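Competence protein PILN (Thermus thermophilus, PDB 4BHQ) is a type IV pilus biogenesis protein whose periplasmic domain probably dimerises as part of the inner membrane platform on which pilus assembly starts. Local coordinates at residues A[71-76]-A[119-124]; A[87-92]-A[99-104]. All blocks are in the same frame, centred on the assembly; numbering follows the deposited sequence.

Contact 1. Residues A[71-76]-A[119-124]; sequences LEVALR and VRFIRA
E72 and R120, with V73, L75 and F121 beside them, join the first sheet strand to helix 115-124, which lies across a face of the antiparallel sheet in this ferredoxin-like αββαββ domain, here with an extra short helix (85-93) between the first two strands. The polar part is a salt bridge in which the guanidinium of R120 meets the carboxylate of E72 side-on, through NE and NH2, one nitrogen to each oxygen. R120 NE donates to the syn lone pair of E72 OE2 at 3.0 Å, nearly straight (165°) and in the guanidinium plane. The second bond, from R120 NH2 to E72 OE1, is modelled unusually short at 2.5 Å and is more bent, with the oxygen tilted somewhat out of that plane. The two flat groups are nearly coplanar, 22° apart, and the two bonds together fix their relative rotation. On the E72 side, CG sits between the backbone N and carbonyl carbon (chi1 59°), beyond which the chain extends toward the helix; R120 bends at its third torsion to turn NE and NH2 to the strand.

Next to this bridge the contact is apolar. V73 CG1 lies 3.8 Å from F121 CD2, at an oblique approach to the ring, while V73 CG2 touches F121 CB at 4.1 Å. F125 and F149 of the same chain also meet F121, and I64 of the second subunit packs on both F121 and L75, so this patch lies at the dimer interface. Backbone hydrogen bonds pair E72 with L113 and A74 with E111, joining the start of the strand and the residue before it to strand 102-112. L75 CD2 comes no nearer than 4.3 Å to F121 CZ.

Contact 2. Residues A[87-92]-A[99-104]; sequences EAARLA and GKRIRV
The helical connection between the first two sheet strands folds back on itself here: A88, A89 and A92 of helix 85-93 pack on residues 99-102, where the chain returns to enter strand 102-112. A88 CB sits in the corner formed by R101 CG, 3.7 Å away, and the peptide oxygen I102 O, at 3.3 Å. R101 reaches across the helix with CG anti to its own backbone N (chi1 176°), then bends at chi3. This puts one face of its guanidinium over A89 CB, which lies 3.8 Å from NH2 and is offset toward the rim. One turn on from A88, A92 CB rests on the returning backbone, 3.7 Å from G99 O. G99 CA makes a weak, bent CA-H...O contact with A92 O at 3.5 Å.

No direct hydrogen bond crosses between the segments, but a water bridges them. I102 N donates to it at 3.0 Å, and A88 O, already accepting from A92 N in the helix, is 2.9 Å from the same water. Beyond I102, a buried side chain that also touches T156, the strand is distorted: R103 and V104 both face V155 of strand 146-156, the arrangement of a classic beta bulge in an antiparallel sheet.

In the fold
From the N terminus, helix 53-63 leads into strand 73-82, whose start forms the first half of contact 1. The chain then passes through helix 85-93, turns back after it and returns through residues 99-104, closing the short loop of contact 2, before running up strand 102-112 to helix 115-124, which closes the long loop of contact 1. Contact 2 is therefore nested inside contact 1. The two do not touch: their centres are about 23 Å apart, on opposite sides of the chain's centre. Contact 1 ties a helix to the edge strand within this chain, contact 2 joins the connecting helix to the lead-in and first residue of the neighbouring strand 102-112, and the second subunit reaches both.

Contact 1. Residues A[71-76]-A[119-124]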
loop_
_atom_site.group_PDB
_atom_site.type_symbol
_atom_site.label_atom_id
_atom_site.label_comp_id
_atom_site.label_asym_id
_atom_site.label_seq_id
_atom_site.Cartn_x
_atom_site.Cartn_y
_atom_site.Cartn_z
ATOM N N LEU A 71 -7.634 11.639 -4.280
ATOM C CA LEU A 71 -6.332 10.969 -4.179
ATOM C C LEU A 71 -5.230 11.976 -4.529
ATOM O O LEU A 71 -4.859 12.088 -5.693
ATOM C CB LEU A 71 -6.310 9.779 -5.164
ATOM C CG LEU A 71 -5.105 8.831 -5.108
ATOM C CD1 LEU A 71 -5.072 8.157 -3.740
ATOM C CD2 LEU A 71 -5.260 7.817 -6.232
ATOM N N GLU A 72 -4.694 12.693 -3.556
ATOM C CA GLU A 72 -3.797 13.777 -3.907
ATOM C C GLU A 72 -2.394 13.300 -4.292
ATOM O O GLU A 72 -1.662 14.029 -4.942
ATOM C CB GLU A 72 -3.767 14.884 -2.811
ATOM C CG GLU A 72 -3.325 14.417 -1.415
ATOM C CD GLU A 72 -3.076 15.611 -0.458
ATOM O OE1 GLU A 72 -3.687 16.695 -0.691
ATOM O OE2 GLU A 72 -2.215 15.501 0.458
ATOM N N VAL A 73 -2.042 12.109 -3.844
ATOM C CA VAL A 73 -0.838 11.382 -4.247
ATOM C C VAL A 73 -1.191 9.976 -4.725
ATOM O O VAL A 73 -1.777 9.148 -3.977
ATOM C CB VAL A 73 0.185 11.300 -3.119
ATOM C CG1 VAL A 73 1.347 10.381 -3.519
ATOM C CG2 VAL A 73 0.728 12.723 -2.822
ATOM N N ALA A 74 -0.879 9.700 -5.981
ATOM C CA ALA A 74 -1.106 8.338 -6.523
ATOM C C ALA A 74 0.205 7.640 -6.729
ATOM O O ALA A 74 1.139 8.203 -7.346
ATOM C CB ALA A 74 -1.882 8.447 -7.828
ATOM N N LEU A 75 0.309 6.389 -6.269
ATOM C CA LEU A 75 1.544 5.664 -6.492
ATOM C C LEU A 75 1.476 4.887 -7.816
ATOM O O LEU A 75 0.437 4.362 -8.178
ATOM C CB LEU A 75 1.876 4.779 -5.254
ATOM C CG LEU A 75 1.973 5.640 -3.942
ATOM C CD1 LEU A 75 2.080 4.766 -2.730
ATOM C CD2 LEU A 75 3.260 6.491 -4.032
ATOM N N ARG A 76 2.620 4.753 -8.493
ATOM C CA ARG A 76 2.737 4.033 -9.737
ATOM C C ARG A 76 3.600 2.813 -9.573
ATOM O O ARG A 76 3.515 1.827 -10.365
ATOM C CB ARG A 76 3.355 4.934 -10.841
ATOM C CG ARG A 76 2.479 6.113 -11.134
ATOM C CD ARG A 76 1.109 5.528 -11.731
ATOM N NE ARG A 76 0.200 6.646 -11.935
ATOM C CZ ARG A 76 -1.110 6.552 -11.898
ATOM N NH1 ARG A 76 -1.688 5.332 -11.643
ATOM N NH2 ARG A 76 -1.801 7.614 -12.180
ATOM N N VAL A 119 4.772 17.793 -0.632
ATOM C CA VAL A 119 5.399 18.161 0.654
ATOM C C VAL A 119 4.735 17.462 1.849
ATOM O O VAL A 119 5.423 16.939 2.723
ATOM C CB VAL A 119 5.352 19.718 0.862
ATOM C CG1 VAL A 119 5.763 20.065 2.249
ATOM C CG2 VAL A 119 6.256 20.401 -0.152
ATOM N N ARG A 120 3.412 17.430 1.879
ATOM C CA ARG A 120 2.711 16.638 2.951
ATOM C C ARG A 120 3.091 15.155 2.963
ATOM O O ARG A 120 3.255 14.559 4.026
ATOM C CB ARG A 120 1.194 16.745 2.800
ATOM C CG ARG A 120 0.641 18.166 3.079
ATOM C CD ARG A 120 -0.906 18.210 3.160
ATOM N NE ARG A 120 -1.555 18.029 1.850
ATOM C CZ ARG A 120 -1.936 19.056 1.075
ATOM N NH1 ARG A 120 -1.746 20.318 1.458
ATOM N NH2 ARG A 120 -2.523 18.853 -0.089
ATOM N N PHE A 121 3.281 14.574 1.775
ATOM C CA PHE A 121 3.647 13.138 1.669
ATOM C C PHE A 121 5.027 12.965 2.229
ATOM O O PHE A 121 5.281 12.048 3.074
ATOM C CB PHE A 121 3.598 12.688 0.172
ATOM C CG PHE A 121 3.863 11.211 -0.022
ATOM C CD1 PHE A 121 5.185 10.724 -0.121
ATOM C CD2 PHE A 121 2.789 10.297 -0.047
ATOM C CE1 PHE A 121 5.424 9.349 -0.297
ATOM C CE2 PHE A 121 3.011 8.917 -0.249
ATOM C CZ PHE A 121 4.336 8.437 -0.372
ATOM N N ILE A 122 5.957 13.824 1.792
ATOM C CA ILE A 122 7.331 13.697 2.277
ATOM C C ILE A 122 7.365 13.853 3.795
ATOM O O ILE A 122 7.999 13.019 4.507
ATOM C CB ILE A 122 8.259 14.723 1.626
ATOM C CG1 ILE A 122 8.390 14.442 0.126
ATOM C CG2 ILE A 122 9.634 14.699 2.306
ATOM C CD1 ILE A 122 9.050 15.588 -0.638
ATOM N N ARG A 123 6.681 14.863 4.304
ATOM C CA ARG A 123 6.757 15.165 5.775
ATOM C C ARG A 123 6.154 14.042 6.603
ATOM O O ARG A 123 6.605 13.808 7.707
ATOM C CB ARG A 123 6.036 16.492 6.124
ATOM C CG ARG A 123 6.870 17.710 5.699
ATOM C CD ARG A 123 6.240 19.034 6.188
ATOM N NE ARG A 123 6.917 20.249 5.681
ATOM C CZ ARG A 123 6.315 21.436 5.469
ATOM N NH1 ARG A 123 5.017 21.621 5.736
ATOM N NH2 ARG A 123 7.010 22.465 4.983
ATOM N N ALA A 124 5.120 13.351 6.071
ATOM C CA ALA A 124 4.545 12.201 6.835
ATOM C C ALA A 124 5.622 11.232 7.202
ATOM O O ALA A 124 5.547 10.560 8.230
ATOM C CB ALA A 124 3.448 11.460 6.010
#

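Contact 2. Residues A[87-92]-A[99-104]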
loop_
_atom_site.group_PDB
_atom_site.type_symbol
_atom_site.label_atom_id
_atom_site.label_comp_id
_atom_site.label_asym_id
_atom_site.label_seq_id
_atom_site.Cartn_x
_atom_site.Cartn_y
_atom_site.Cartn_z
ATOM N N GLU A 87 24.446 -3.448 5.137
ATOM C CA GLU A 87 23.975 -2.297 4.378
ATOM C C GLU A 87 23.289 -1.318 5.338
ATOM O O GLU A 87 23.525 -0.082 5.283
ATOM C CB GLU A 87 23.124 -2.692 3.177
ATOM C CG GLU A 87 22.691 -1.484 2.349
ATOM C CD GLU A 87 21.879 -1.876 1.105
ATOM O OE1 GLU A 87 21.560 -3.063 0.954
ATOM O OE2 GLU A 87 21.574 -1.008 0.271
ATOM N N ALA A 88 22.498 -1.870 6.255
ATOM C CA ALA A 88 21.820 -1.006 7.228
ATOM C C ALA A 88 22.828 -0.246 8.060
ATOM O O ALA A 88 22.667 0.959 8.315
ATOM C CB ALA A 88 20.933 -1.859 8.138
ATOM N N ALA A 89 23.888 -0.944 8.499
ATOM C CA ALA A 89 24.994 -0.271 9.219
ATOM C C ALA A 89 25.684 0.864 8.398
ATOM O O ALA A 89 25.812 1.980 8.874
ATOM C CB ALA A 89 26.000 -1.303 9.683
ATOM N N ARG A 90 26.050 0.591 7.145
ATOM C CA ARG A 90 26.594 1.629 6.259
ATOM C C ARG A 90 25.658 2.793 6.008
ATOM O O ARG A 90 26.103 3.963 5.990
ATOM C CB ARG A 90 26.978 1.043 4.898
ATOM C CG ARG A 90 28.166 0.102 4.901
ATOM C CD ARG A 90 28.743 -0.139 3.488
ATOM N NE ARG A 90 27.781 -0.695 2.521
ATOM C CZ ARG A 90 27.402 -1.973 2.476
ATOM N NH1 ARG A 90 27.898 -2.872 3.338
ATOM N NH2 ARG A 90 26.515 -2.363 1.566
ATOM N N LEU A 91 24.368 2.511 5.764
ATOM C CA LEU A 91 23.380 3.626 5.542
ATOM C C LEU A 91 23.262 4.474 6.789
ATOM O O LEU A 91 23.152 5.706 6.696
ATOM C CB LEU A 91 21.970 3.106 5.202
ATOM C CG LEU A 91 21.824 2.556 3.774
ATOM C CD1 LEU A 91 20.380 2.079 3.522
ATOM C CD2 LEU A 91 22.219 3.643 2.788
ATOM N N ALA A 92 23.212 3.826 7.952
ATOM C CA ALA A 92 23.062 4.535 9.200
ATOM C C ALA A 92 24.280 5.446 9.429
ATOM O O ALA A 92 24.109 6.565 9.932
ATOM C CB ALA A 92 22.886 3.556 10.388
ATOM N N GLY A 99 20.156 8.590 10.097
ATOM C CA GLY A 99 20.916 7.624 10.885
ATOM C C GLY A 99 20.136 6.563 11.616
ATOM O O GLY A 99 20.712 5.778 12.358
ATOM N N LYS A 100 18.830 6.472 11.380
ATOM C CA LYS A 100 18.081 5.306 11.833
ATOM C C LYS A 100 18.575 4.033 11.133
ATOM O O LYS A 100 19.031 4.089 9.982
ATOM C CB LYS A 100 16.608 5.499 11.579
ATOM C CG LYS A 100 16.089 6.810 12.088
ATOM C CD LYS A 100 14.622 6.965 11.779
ATOM C CE LYS A 100 14.218 8.403 12.107
ATOM N NZ LYS A 100 12.763 8.531 12.369
ATOM N N ARG A 101 18.544 2.917 11.843
ATOM C CA ARG A 101 18.952 1.689 11.255
ATOM C C ARG A 101 17.697 0.986 10.705
ATOM O O ARG A 101 16.862 0.418 11.424
ATOM C CB ARG A 101 19.825 0.777 12.151
ATOM C CG ARG A 101 20.130 -0.573 11.470
ATOM C CD ARG A 101 21.307 -1.385 12.068
ATOM N NE ARG A 101 22.544 -0.611 12.316
ATOM C CZ ARG A 101 23.625 -1.095 12.929
ATOM N NH1 ARG A 101 23.655 -2.357 13.358
ATOM N NH2 ARG A 101 24.681 -0.314 13.134
ATOM N N ILE A 102 17.664 1.003 9.376
ATOM C CA ILE A 102 16.552 0.593 8.588
ATOM C C ILE A 102 16.600 -0.893 8.420
ATOM O O ILE A 102 17.664 -1.488 8.239
ATOM C CB ILE A 102 16.591 1.375 7.238
ATOM C CG1 ILE A 102 16.428 2.859 7.536
ATOM C CG2 ILE A 102 15.518 0.953 6.270
ATOM C CD1 ILE A 102 15.276 3.107 8.456
ATOM N N ARG A 103 15.424 -1.499 8.416
ATOM C CA ARG A 103 15.317 -2.927 8.165
ATOM C C ARG A 103 14.746 -3.225 6.735
ATOM O O ARG A 103 15.150 -4.162 6.051
ATOM C CB ARG A 103 14.470 -3.497 9.294
ATOM C CG ARG A 103 14.329 -5.002 9.246
ATOM C CD ARG A 103 15.678 -5.665 9.486
ATOM N NE ARG A 103 15.585 -7.115 9.339
ATOM C CZ ARG A 103 16.584 -7.904 8.981
ATOM N NH1 ARG A 103 17.790 -7.405 8.723
ATOM N NH2 ARG A 103 16.369 -9.198 8.873
ATOM N N VAL A 104 13.791 -2.400 6.306
ATOM C CA VAL A 104 13.189 -2.555 5.002
ATOM C C VAL A 104 13.160 -1.216 4.236
ATOM O O VAL A 104 12.926 -0.162 4.812
ATOM C CB VAL A 104 11.747 -3.128 5.124
ATOM C CG1 VAL A 104 10.998 -2.934 3.841
ATOM C CG2 VAL A 104 11.828 -4.652 5.445
HETATM O O HOH W 1 20.028 1.942 7.788
#